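Local atomic coordinates of probable CoA-transferase alpha subunit (Rhodococcus jostii, PDB entry 6COJ), a protein that binds a bulky coenzyme A thioester in a pocket shared with a partner protein chain and probably acts as part of a CoA-transferase-like enzyme. Residues A[39-44]-A[90-95]; A[16-21]-A[187-192]; A[117-122]-A[136-141]; A[30-35]-A[57-62]. The protein carries 1 engineered substitution. All blocks are in the same frame, centred on the assembly; numbering follows the deposited sequence. Where two conformers were deposited one is given.

Contact 1: A[39-44]-A[90-95]; sequences GGWGSR and SLDSAP. With F8G (S-{(3R,5R,9R)-1-[(2R,3S,4R,5R)-5-(6-amino-9H-purin-9-yl)-4-hydroxy-3-(phosphonooxy)tetrahydrofuran-2-yl]-3,5,9-trihydroxy-8,8-dimethyl-3,5-dioxido-10,14-dioxo-2,4,6-trioxa-11,15-diaza-3lambda~5~,5lambda~5~-diphosphaheptadecan-17-yl} (5R,10R)-7-hydroxy-10-methyl-2-oxo-1-oxaspiro[4.5]dec-6-ene-6-carbothioate (non-preferred name)), chain E.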
# COMPACT_ATOMS: atom_id res chain seq x y z
N GLY A 39 -12.60 -7.42 -10.46
CA GLY A 39 -11.17 -7.54 -10.27
C GLY A 39 -10.41 -7.86 -11.55
O GLY A 39 -10.89 -7.67 -12.67
N GLY A 40 -9.19 -8.36 -11.36
CA GLY A 40 -8.32 -8.58 -12.50
C GLY A 40 -7.91 -7.26 -13.14
O GLY A 40 -7.95 -6.19 -12.53
N TRP A 41 -7.53 -7.35 -14.42
CA TRP A 41 -6.97 -6.20 -15.13
C TRP A 41 -6.98 -6.50 -16.62
O TRP A 41 -6.33 -7.44 -17.06
CB TRP A 41 -5.52 -6.00 -14.66
CG TRP A 41 -4.71 -4.97 -15.40
CD1 TRP A 41 -4.17 -5.09 -16.66
CD2 TRP A 41 -4.28 -3.70 -14.89
NE1 TRP A 41 -3.45 -3.95 -16.97
CE2 TRP A 41 -3.50 -3.10 -15.90
CE3 TRP A 41 -4.49 -3.02 -13.69
CZ2 TRP A 41 -2.92 -1.84 -15.73
CZ3 TRP A 41 -3.92 -1.76 -13.53
CH2 TRP A 41 -3.14 -1.19 -14.55
N GLY A 42 -7.71 -5.70 -17.42
CA GLY A 42 -7.70 -5.97 -18.85
C GLY A 42 -8.13 -7.39 -19.13
O GLY A 42 -9.16 -7.86 -18.61
N SER A 43 -7.34 -8.12 -19.91
CA SER A 43 -7.60 -9.54 -20.15
C SER A 43 -6.74 -10.43 -19.25
O SER A 43 -6.06 -11.36 -19.70
CB SER A 43 -7.43 -9.87 -21.63
OG SER A 43 -7.82 -11.20 -21.92
N ARG A 44 -6.79 -10.15 -17.95
CA ARG A 44 -5.94 -10.82 -16.97
C ARG A 44 -6.75 -11.13 -15.72
O ARG A 44 -7.25 -10.21 -15.05
CB ARG A 44 -4.70 -9.98 -16.61
CG ARG A 44 -3.96 -9.43 -17.82
CD ARG A 44 -2.83 -8.50 -17.43
NE ARG A 44 -2.42 -7.67 -18.57
CZ ARG A 44 -1.18 -7.31 -18.86
NH1 ARG A 44 -0.15 -7.74 -18.13
NH2 ARG A 44 -0.95 -6.55 -19.92
N SER A 90 -9.10 -2.70 -22.21
CA SER A 90 -8.15 -3.30 -23.14
C SER A 90 -8.29 -4.81 -23.12
O SER A 90 -8.53 -5.41 -22.06
CB SER A 90 -6.71 -2.95 -22.78
OG SER A 90 -5.81 -3.52 -23.72
N LEU A 91 -8.15 -5.42 -24.30
CA LEU A 91 -8.03 -6.87 -24.41
C LEU A 91 -6.59 -7.36 -24.29
O LEU A 91 -6.36 -8.57 -24.32
CB LEU A 91 -8.65 -7.35 -25.73
CG LEU A 91 -10.15 -7.07 -25.93
CD1 LEU A 91 -10.63 -7.60 -27.27
CD2 LEU A 91 -10.97 -7.67 -24.79
N ASP A 92 -5.62 -6.45 -24.18
CA ASP A 92 -4.20 -6.75 -23.99
C ASP A 92 -3.51 -7.32 -25.22
O ASP A 92 -2.33 -7.07 -25.45
CB ASP A 92 -3.96 -7.61 -22.74
CG ASP A 92 -4.00 -6.79 -21.47
OD1 ASP A 92 -3.40 -5.69 -21.45
OD2 ASP A 92 -4.65 -7.21 -20.49
N SER A 93 -4.24 -8.09 -26.04
CA SER A 93 -3.77 -8.55 -27.33
C SER A 93 -4.66 -7.96 -28.41
O SER A 93 -5.75 -7.45 -28.14
CB SER A 93 -3.85 -10.08 -27.45
OG SER A 93 -3.57 -10.71 -26.21
N ALA A 94 -4.19 -8.03 -29.66
CA ALA A 94 -4.98 -7.58 -30.80
C ALA A 94 -6.34 -8.27 -30.77
O ALA A 94 -6.42 -9.45 -30.47
CB ALA A 94 -4.25 -7.88 -32.09
N PRO A 95 -7.42 -7.53 -31.09
CA PRO A 95 -7.45 -6.17 -31.64
C PRO A 95 -7.38 -5.07 -30.59
O PRO A 95 -7.69 -3.93 -30.93
CB PRO A 95 -8.82 -6.12 -32.33
CG PRO A 95 -9.66 -7.01 -31.49
CD PRO A 95 -8.76 -8.13 -31.03
C4 F8G E . -11.42 8.11 -36.90
C5 F8G E . -11.34 9.52 -36.52
C6 F8G E . -12.59 10.19 -36.07
C8 F8G E . -9.37 8.81 -37.13
N1 F8G E . -13.74 9.48 -36.03
N3 F8G E . -12.60 7.44 -36.84
C1' F8G E . -9.84 6.38 -37.71
C2 F8G E . -13.85 8.06 -36.41
C2' F8G E . -8.83 6.29 -38.83
C3' F8G E . -8.19 4.95 -38.55
C4' F8G E . -8.13 4.93 -37.05
C5' F8G E . -6.82 5.53 -36.58
CAA F8G E . 1.78 3.79 -16.12
CAB F8G E . 1.61 3.74 -17.62
CAC F8G E . 0.65 3.00 -18.23
CAD F8G E . -0.08 1.89 -17.48
CAE F8G E . 0.48 1.72 -16.07
CAF F8G E . 0.66 3.07 -15.40
CAG F8G E . 0.26 3.30 -19.62
CAI F8G E . -0.41 0.84 -15.20
CAK F8G E . -0.11 0.53 -18.20
CAL F8G E . -1.56 0.20 -18.59
CAM F8G E . -2.30 1.41 -18.07
CAQ F8G E . 0.07 4.43 -22.09
CAR F8G E . 0.60 3.31 -22.96
CAT F8G E . 0.12 3.77 -25.29
CAU F8G E . -0.66 3.32 -26.50
CAV F8G E . -0.77 4.37 -27.60
CAX F8G E . -0.79 3.28 -29.74
CAY F8G E . -1.56 2.83 -30.95
CAZ F8G E . -1.33 3.75 -32.16
CBA F8G E . -2.29 3.34 -33.27
CBM F8G E . -1.63 5.18 -31.76
CBN F8G E . 0.09 3.63 -32.70
N6 F8G E . -12.57 11.50 -35.71
N7 F8G E . -10.06 9.89 -36.69
N9 F8G E . -10.19 7.75 -37.27
NAS F8G E . -0.19 3.14 -24.16
NAW F8G E . -1.48 3.85 -28.76
O2' F8G E . -9.46 6.31 -40.12
O3' F8G E . -9.08 3.91 -38.90
O4' F8G E . -9.21 5.73 -36.60
O5' F8G E . -5.75 4.69 -37.00
OAH F8G E . 2.40 4.40 -18.26
OAJ F8G E . -0.66 2.66 -20.12
OAN F8G E . -3.48 1.67 -18.19
OAO F8G E . -1.43 2.31 -17.37
OBB F8G E . -3.59 3.40 -32.72
OBD F8G E . -5.21 4.16 -34.59
OBJ F8G E . 0.98 4.64 -25.33
OBK F8G E . 0.42 3.13 -29.65
OBL F8G E . -1.19 1.48 -31.29
OBO F8G E . -6.05 2.86 -32.67
OBP F8G E . -4.59 1.63 -34.29
OBQ F8G E . -3.55 3.48 -36.46
OBR F8G E . -3.86 5.89 -35.87
OCI F8G E . -9.85 1.98 -40.36
OCJ F8G E . -9.06 4.10 -41.38
OCK F8G E . -7.44 2.57 -40.26
PBC F8G E . -4.86 2.95 -33.59
PBE F8G E . -4.52 4.54 -35.99
PCH F8G E . -8.85 3.11 -40.27
SAP F8G E . 0.98 4.48 -20.57
O HOH W 1 -2.74 -3.57 -19.76
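R44 and D92 join two loops through a side-on, two-nitrogen grip. From CB of R44 the first turn sets CG beside the backbone N (chi1 -48°), and CG passes 3.5 Å from OD2 of D92. CD runs by the same oxygen before NE of R44 bonds OD2 of D92 at 3.0 Å. Finally NH2 of R44 reaches OD1 of D92 at 3.0 Å in a nearly straight bond (173°). Both oxygens lie close to the guanidinium plane, yet the two planes stand 75° apart, which brings the nitrogens in from above the carboxylate. S43 N approaches from its other face and donates to OD2 of D92 at 2.9 Å. One loop leaves parallel strand 35-38; the other follows short strand 88-89, just beyond parallel strand 81-86, and the C-terminal ends of such parallel strands are the usual ligand-binding end of a Rossmann-like sheet. Here W41 brings CH2 to 3.5 Å from CAI of the bound thioester, against which the indole edge rests. A water ties W41 NE1 to OD1 of D92. With an alanine in place of D92, R44 would probably lose this counter-charge and S43 N its acceptor. An ST turn, D92 N donating to S90 OG, fixes the backbone from which the carboxylate projects.

Contact 2: A[16-21]-A[187-192]; sequences KRDKRI and GDKHGN. With SO4 (sulfate ion), chain D; SO4 (sulfate ion), chain C.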
# COMPACT_ATOMS: atom_id res chain seq x y z
N LYS A 16 -16.27 -21.98 11.95
CA LYS A 16 -16.32 -20.80 11.11
C LYS A 16 -17.33 -21.01 9.99
O LYS A 16 -17.61 -22.14 9.58
CB LYS A 16 -14.95 -20.52 10.49
CG LYS A 16 -13.84 -20.24 11.50
CD LYS A 16 -12.49 -20.14 10.79
CE LYS A 16 -11.33 -19.99 11.76
NZ LYS A 16 -11.15 -21.19 12.64
N ARG A 17 -17.88 -19.91 9.49
CA ARG A 17 -18.94 -20.01 8.48
C ARG A 17 -18.42 -20.64 7.19
O ARG A 17 -17.34 -20.30 6.70
CB ARG A 17 -19.53 -18.63 8.19
CG ARG A 17 -20.76 -18.72 7.28
CD ARG A 17 -21.59 -17.45 7.24
NE ARG A 17 -20.94 -16.37 6.49
CZ ARG A 17 -21.01 -16.23 5.17
NH1 ARG A 17 -21.70 -17.11 4.44
NH2 ARG A 17 -20.40 -15.22 4.58
N ASP A 18 -19.20 -21.58 6.65
CA ASP A 18 -18.92 -22.18 5.35
C ASP A 18 -19.51 -21.28 4.27
O ASP A 18 -20.74 -21.16 4.16
CB ASP A 18 -19.56 -23.57 5.29
CG ASP A 18 -19.27 -24.32 3.99
OD1 ASP A 18 -18.65 -23.75 3.07
OD2 ASP A 18 -19.68 -25.49 3.89
N LYS A 19 -18.65 -20.65 3.48
CA LYS A 19 -19.07 -19.65 2.50
C LYS A 19 -19.18 -20.19 1.09
O LYS A 19 -19.43 -19.41 0.16
CB LYS A 19 -18.10 -18.46 2.54
CG LYS A 19 -17.98 -17.84 3.92
CD LYS A 19 -17.02 -16.66 3.93
CE LYS A 19 -16.89 -16.09 5.32
NZ LYS A 19 -15.78 -15.08 5.37
N ARG A 20 -19.04 -21.50 0.90
CA ARG A 20 -19.12 -22.06 -0.45
C ARG A 20 -20.52 -21.88 -1.03
O ARG A 20 -21.52 -22.23 -0.39
CB ARG A 20 -18.75 -23.55 -0.41
CG ARG A 20 -17.27 -23.77 -0.19
CD ARG A 20 -16.95 -25.23 0.01
NE ARG A 20 -17.54 -25.74 1.24
CZ ARG A 20 -17.45 -27.01 1.63
NH1 ARG A 20 -16.82 -27.89 0.87
NH2 ARG A 20 -18.00 -27.39 2.78
N ILE A 21 -20.58 -21.36 -2.26
CA ILE A 21 -21.82 -21.13 -2.99
C ILE A 21 -21.55 -21.34 -4.48
O ILE A 21 -20.41 -21.35 -4.93
CB ILE A 21 -22.39 -19.72 -2.76
CG1 ILE A 21 -21.36 -18.67 -3.18
CG2 ILE A 21 -22.87 -19.54 -1.33
CD1 ILE A 21 -21.80 -17.25 -2.91
N GLY A 187 -8.13 -21.04 -2.69
CA GLY A 187 -8.77 -20.49 -1.51
C GLY A 187 -9.41 -21.59 -0.69
O GLY A 187 -9.56 -22.72 -1.15
N ASP A 188 -9.79 -21.23 0.54
CA ASP A 188 -10.50 -22.13 1.43
C ASP A 188 -11.99 -21.76 1.48
O ASP A 188 -12.42 -20.78 0.87
CB ASP A 188 -9.77 -22.26 2.78
CG ASP A 188 -9.94 -21.05 3.70
OD1 ASP A 188 -10.80 -20.17 3.44
OD2 ASP A 188 -9.14 -20.96 4.66
N LYS A 189 -12.78 -22.58 2.19
CA LYS A 189 -14.22 -22.36 2.24
C LYS A 189 -14.60 -21.16 3.08
O LYS A 189 -15.79 -20.82 3.12
CB LYS A 189 -14.94 -23.61 2.74
CG LYS A 189 -14.60 -24.00 4.17
CD LYS A 189 -15.32 -25.30 4.49
CE LYS A 189 -15.04 -25.80 5.88
NZ LYS A 189 -15.71 -27.13 6.07
N HIS A 190 -13.64 -20.51 3.74
CA HIS A 190 -13.91 -19.36 4.58
C HIS A 190 -13.53 -18.04 3.91
O HIS A 190 -13.77 -16.98 4.50
CB HIS A 190 -13.16 -19.48 5.90
CG HIS A 190 -13.29 -20.81 6.57
ND1 HIS A 190 -14.49 -21.30 7.04
CD2 HIS A 190 -12.36 -21.75 6.87
CE1 HIS A 190 -14.30 -22.49 7.57
NE2 HIS A 190 -13.01 -22.78 7.49
N GLY A 191 -12.92 -18.08 2.73
CA GLY A 191 -12.53 -16.87 2.04
C GLY A 191 -11.06 -16.51 2.12
O GLY A 191 -10.66 -15.53 1.48
N ASN A 192 -10.25 -17.22 2.90
CA ASN A 192 -8.81 -17.04 2.74
C ASN A 192 -8.43 -17.44 1.33
O ASN A 192 -8.90 -18.46 0.83
CB ASN A 192 -8.07 -17.88 3.77
CG ASN A 192 -8.37 -17.48 5.18
OD1 ASN A 192 -8.20 -16.31 5.57
ND2 ASN A 192 -8.86 -18.44 5.97
S SO4 D . -14.72 -26.29 9.72
O1 SO4 D . -15.72 -26.86 8.82
O2 SO4 D . -14.83 -24.83 9.72
O3 SO4 D . -14.95 -26.80 11.07
O4 SO4 D . -13.38 -26.67 9.27
S SO4 C . -17.06 -31.06 3.06
O1 SO4 C . -17.41 -32.45 3.32
O2 SO4 C . -17.54 -30.70 1.72
O3 SO4 C . -17.69 -30.20 4.06
O4 SO4 C . -15.61 -30.90 3.11
O HOH W 2 -15.71 -18.56 7.40
O HOH W 3 -18.43 -27.26 6.21
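K19 N donates to K189 O at 2.9 Å, nearly along the C=O axis, so the loop 16-21 is pinned to the apex of the type I turn that runs from D188 to G191. H190 supplies the next anchor: its ND1 donates to R17 O at 3.0 Å (166°), the acceptor lying in the ring plane though ND1 stands above the carbonyl plane. The imidazole is sandwiched. CD of K16 makes a CH-pi contact 4.2 Å from the centroid of the H190 ring, and on the opposite face CG of K189 sits 3.7 Å above the plane. K189 achieves this by placing CG between its backbone N and carbonyl carbon (chi1 64°). Its CD then lies over a face of the R20 guanidinium, which D18 holds side-on, R20 NE to D18 OD1 at 2.9 Å and NH2 to OD2. The ends of R20 and K189 each bind a different sulfate ion, probably from the crystallisation liquor. K19, extended beyond CG, carries NZ to H190 O at 2.9 Å and also forms a salt bridge with an acidic side chain of another protein chain. The loop approaching helix 23-28 thus lies between strand 244-247, to whose V245 the backbones of K19 and I21 bond, and the hairpin turn linking strands 186-187 and 193-194.

Contact 3: A[117-122]-A[136-141]; sequences AGMVKC and IRAGLG. Engineered in segment 117-122: A117 (natural residue Glu).
I136, the last residue of strand 133-136, pushes its side chain into the first turns of helix 117-128. Its CG1 is anti to the backbone N (chi1 -171°) and the chain stays extended, which carries CD1 to the helix surface: this methyl lies 3.8 Å from G118 O and 3.8 Å from CB of C122. SG of C122 lies alongside, 4.1 Å from CB of I136. The other branch, CG2 of I136, faces CG of M119 at 4.3 Å, so one residue touches three along the helix. R137 turns away to the second copy of this protein, where R130 O accepts from its NH1, and to another protein chain. A138 points back, and its CB meets CG of M119 at 4.3 Å. The M119 thioether ends beside the backbone: SD lies 3.5 Å from A138 O, a buried carbonyl oxygen for which the model offers no hydrogen-bond partner. At G139 the chain passes the same sulfur, its CA 4.1 Å from SD of M119. A CB on G139 would be tight against that sulfur, and at this positive phi it would also press on the preceding carbonyl oxygen. M119 and C122 also rest on M172 of strand 168-173, completing an apolar layer of helix on antiparallel sheet. The N-terminal part of that helix lies at the ligand pocket, where A117, an engineered replacement for the natural glutamate, touches the bound thioester; the arrangement is that of a pocket-lining helix backed by a three-stranded sheet.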
# COMPACT_ATOMS: atom_id res chain seq x y z
N ALA A 117 -5.46 5.61 -14.78
CA ALA A 117 -5.43 4.28 -14.18
C ALA A 117 -5.05 4.32 -12.70
O ALA A 117 -5.56 3.53 -11.90
CB ALA A 117 -4.49 3.36 -14.97
N GLY A 118 -4.18 5.26 -12.31
CA GLY A 118 -3.82 5.36 -10.90
C GLY A 118 -4.93 5.87 -10.02
O GLY A 118 -4.91 5.64 -8.80
N MET A 119 -5.91 6.56 -10.61
CA MET A 119 -7.05 7.05 -9.85
C MET A 119 -7.96 5.92 -9.41
O MET A 119 -8.63 6.04 -8.38
CB MET A 119 -7.83 8.09 -10.65
CG MET A 119 -7.06 9.39 -10.84
SD MET A 119 -7.87 10.51 -12.01
CE MET A 119 -9.40 10.89 -11.16
N VAL A 120 -8.04 4.82 -10.18
CA VAL A 120 -8.82 3.67 -9.74
C VAL A 120 -8.26 3.12 -8.44
O VAL A 120 -8.99 2.95 -7.45
CB VAL A 120 -8.87 2.59 -10.83
CG1 VAL A 120 -9.68 1.41 -10.33
CG2 VAL A 120 -9.53 3.13 -12.11
N LYS A 121 -6.96 2.83 -8.41
CA LYS A 121 -6.32 2.34 -7.20
C LYS A 121 -6.58 3.30 -6.04
O LYS A 121 -6.95 2.89 -4.93
CB LYS A 121 -4.82 2.19 -7.46
CG LYS A 121 -4.02 1.80 -6.23
CD LYS A 121 -2.52 1.90 -6.49
CE LYS A 121 -1.74 1.55 -5.23
NZ LYS A 121 -0.27 1.53 -5.44
N CYS A 122 -6.40 4.60 -6.30
CA CYS A 122 -6.59 5.60 -5.27
C CYS A 122 -8.01 5.58 -4.72
O CYS A 122 -8.22 5.59 -3.50
CB CYS A 122 -6.25 6.96 -5.87
SG CYS A 122 -6.38 8.36 -4.77
N ILE A 136 -4.59 13.25 -5.12
CA ILE A 136 -3.74 12.64 -6.13
C ILE A 136 -3.45 13.69 -7.19
O ILE A 136 -4.26 14.58 -7.44
CB ILE A 136 -4.39 11.36 -6.71
CG1 ILE A 136 -3.41 10.59 -7.61
CG2 ILE A 136 -5.65 11.70 -7.50
CD1 ILE A 136 -3.83 9.13 -7.91
N ARG A 137 -2.26 13.60 -7.79
CA ARG A 137 -1.89 14.53 -8.85
C ARG A 137 -2.54 14.13 -10.17
O ARG A 137 -3.03 14.99 -10.92
CB ARG A 137 -0.37 14.55 -9.00
CG ARG A 137 0.15 15.70 -9.83
CD ARG A 137 1.67 15.79 -9.80
NE ARG A 137 2.20 15.24 -8.57
CZ ARG A 137 2.56 15.99 -7.54
NH1 ARG A 137 3.04 15.41 -6.43
NH2 ARG A 137 2.42 17.30 -7.62
N ALA A 138 -2.56 12.82 -10.47
CA ALA A 138 -3.10 12.33 -11.74
C ALA A 138 -4.52 12.84 -11.97
O ALA A 138 -5.37 12.79 -11.07
CB ALA A 138 -3.11 10.80 -11.72
N GLY A 139 -4.77 13.33 -13.19
CA GLY A 139 -6.05 13.91 -13.53
C GLY A 139 -5.95 15.39 -13.79
O GLY A 139 -6.62 15.92 -14.68
N LEU A 140 -5.10 16.09 -13.01
CA LEU A 140 -4.95 17.53 -13.17
C LEU A 140 -4.53 17.87 -14.59
O LEU A 140 -3.64 17.24 -15.16
CB LEU A 140 -3.88 18.05 -12.21
CG LEU A 140 -4.20 18.20 -10.74
CD1 LEU A 140 -2.93 18.60 -10.03
CD2 LEU A 140 -5.28 19.25 -10.49
N GLY A 141 -5.19 18.88 -15.16
CA GLY A 141 -4.83 19.36 -16.48
C GLY A 141 -5.33 18.52 -17.63
O GLY A 141 -5.05 18.88 -18.79

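Contact 4: A[30-35]-A[57-62]; sequences LRSGMT and SDVTDL
S32 keeps OG beside its own backbone N (chi1 -66°), while V59 swings CG1 anti to its backbone N (chi1 172°), which turns OG toward T60 N and CG1 toward the backbone of R31. OG of S32 accepts from T60 N at 2.9 Å, and G33 N returns a bond to T60 O at 3.0 Å, in the carbonyl plane. T60 is therefore held on both its amide and its carbonyl by successive residues of the type II turn R31-M34. G33 takes the positive-phi corner of the turn, where a side chain would crowd the carbonyl before it, and its CA comes within 3.1 Å of D61 O in a CA-H...O contact. Beneath the turn, V59 spreads its two methyls along the backbone, CG1 3.8 Å from R31 C and CG2 3.9 Å from L30 O. An ST turn, V59 N donating to S57 OG, fixes the backbone leading into the valine. A glycine at V59 would probably open a gap under L30 and R31 and leave the turn less firmly seated. L62 extends the packing, its CD2 4.3 Å from CB of M34 and beside the carbonyl oxygen M34 O. From here the two loops run directly into neighbouring parallel strands, 35-38 and 62-65, with M34 already in backbone hydrogen bonding to T63. Helix 48-56 connects those strands, and the contact brings together the loops entering them, at the N-terminal ends of the two strands joined by a beta-alpha-beta crossover in the Rossmann-like sheet.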
# COMPACT_ATOMS: atom_id res chain seq x y z
N LEU A 30 -26.77 -10.42 -5.92
CA LEU A 30 -26.65 -9.11 -6.55
C LEU A 30 -28.02 -8.61 -6.97
O LEU A 30 -28.99 -9.37 -7.06
CB LEU A 30 -25.73 -9.20 -7.77
CG LEU A 30 -24.37 -9.84 -7.50
CD1 LEU A 30 -23.59 -9.95 -8.80
CD2 LEU A 30 -23.58 -9.03 -6.45
N ARG A 31 -28.11 -7.30 -7.19
CA ARG A 31 -29.36 -6.67 -7.54
C ARG A 31 -29.12 -5.64 -8.63
O ARG A 31 -28.05 -5.02 -8.70
CB ARG A 31 -29.99 -5.95 -6.34
CG ARG A 31 -30.23 -6.83 -5.13
CD ARG A 31 -31.38 -7.79 -5.38
NE ARG A 31 -31.74 -8.54 -4.17
CZ ARG A 31 -31.30 -9.76 -3.90
NH1 ARG A 31 -31.68 -10.36 -2.78
NH2 ARG A 31 -30.50 -10.38 -4.74
N SER A 32 -30.12 -5.46 -9.49
CA SER A 32 -30.04 -4.41 -10.49
C SER A 32 -29.81 -3.08 -9.80
O SER A 32 -30.30 -2.84 -8.69
CB SER A 32 -31.33 -4.38 -11.32
OG SER A 32 -31.45 -5.56 -12.10
N GLY A 33 -29.04 -2.21 -10.45
CA GLY A 33 -28.72 -0.91 -9.91
C GLY A 33 -27.51 -0.86 -9.01
O GLY A 33 -27.13 0.24 -8.57
N MET A 34 -26.89 -2.00 -8.72
CA MET A 34 -25.73 -2.00 -7.84
C MET A 34 -24.52 -1.38 -8.52
O MET A 34 -24.40 -1.38 -9.76
CB MET A 34 -25.35 -3.43 -7.45
CG MET A 34 -26.08 -3.93 -6.24
SD MET A 34 -25.48 -5.56 -5.82
CE MET A 34 -26.37 -5.87 -4.30
N THR A 35 -23.63 -0.84 -7.70
CA THR A 35 -22.27 -0.53 -8.12
C THR A 35 -21.41 -1.75 -7.82
O THR A 35 -21.31 -2.18 -6.66
CB THR A 35 -21.77 0.70 -7.37
OG1 THR A 35 -22.56 1.83 -7.74
CG2 THR A 35 -20.32 0.98 -7.71
N SER A 57 -28.37 -14.05 -15.73
CA SER A 57 -29.33 -13.47 -14.80
C SER A 57 -30.04 -12.27 -15.44
O SER A 57 -29.71 -11.83 -16.54
CB SER A 57 -28.63 -13.00 -13.53
OG SER A 57 -28.01 -11.72 -13.69
N ASP A 58 -31.02 -11.74 -14.71
CA ASP A 58 -31.70 -10.51 -15.09
C ASP A 58 -31.14 -9.28 -14.41
O ASP A 58 -31.74 -8.20 -14.50
CB ASP A 58 -33.21 -10.62 -14.85
CG ASP A 58 -33.58 -10.74 -13.38
OD1 ASP A 58 -32.68 -10.83 -12.52
OD2 ASP A 58 -34.79 -10.76 -13.09
N VAL A 59 -30.01 -9.41 -13.71
CA VAL A 59 -29.40 -8.27 -13.03
C VAL A 59 -28.85 -7.31 -14.08
O VAL A 59 -28.04 -7.70 -14.93
CB VAL A 59 -28.30 -8.74 -12.07
CG1 VAL A 59 -27.53 -7.54 -11.53
CG2 VAL A 59 -28.90 -9.55 -10.94
N THR A 60 -29.26 -6.04 -14.00
CA THR A 60 -28.89 -5.08 -15.03
C THR A 60 -28.79 -3.70 -14.38
O THR A 60 -28.78 -3.58 -13.15
CB THR A 60 -29.89 -5.15 -16.19
OG1 THR A 60 -29.40 -4.40 -17.30
CG2 THR A 60 -31.25 -4.62 -15.76
N ASP A 61 -28.71 -2.66 -15.21
CA ASP A 61 -28.60 -1.27 -14.73
C ASP A 61 -27.43 -1.11 -13.76
O ASP A 61 -27.54 -0.46 -12.72
CB ASP A 61 -29.93 -0.80 -14.13
CG ASP A 61 -29.91 0.68 -13.74
OD1 ASP A 61 -29.31 1.49 -14.48
OD2 ASP A 61 -30.51 1.02 -12.70
N LEU A 62 -26.29 -1.71 -14.10
CA LEU A 62 -25.15 -1.75 -13.20
C LEU A 62 -24.26 -0.54 -13.40
O LEU A 62 -24.12 0.00 -14.50
CB LEU A 62 -24.33 -3.01 -13.45
CG LEU A 62 -25.04 -4.32 -13.11
CD1 LEU A 62 -24.17 -5.51 -13.47
CD2 LEU A 62 -25.43 -4.36 -11.63
O HOH W 4 -26.32 1.61 -11.34

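Overall arrangement
The chain opens contact 2 at residues 16-21 and does not close it until 187-192, so the other three contacts all fall within that one long loop. Contact 4 opens next, at 30-35; contact 1 opens at 39-44 before contact 4 closes at 57-62, and itself closes at 90-95. These two therefore cross, one at the entry to strand 35-38 and the other at its exit, on opposite sides of the chain's centre. Contact 3 follows in series, closing a short loop between helix 117-128 and the end of strand 133-136. Contacts 1 and 3, with nearest atoms about 5 Å apart, flank the thioester pocket; contact 2 ties the N-terminal segment to a hairpin far along the sequence.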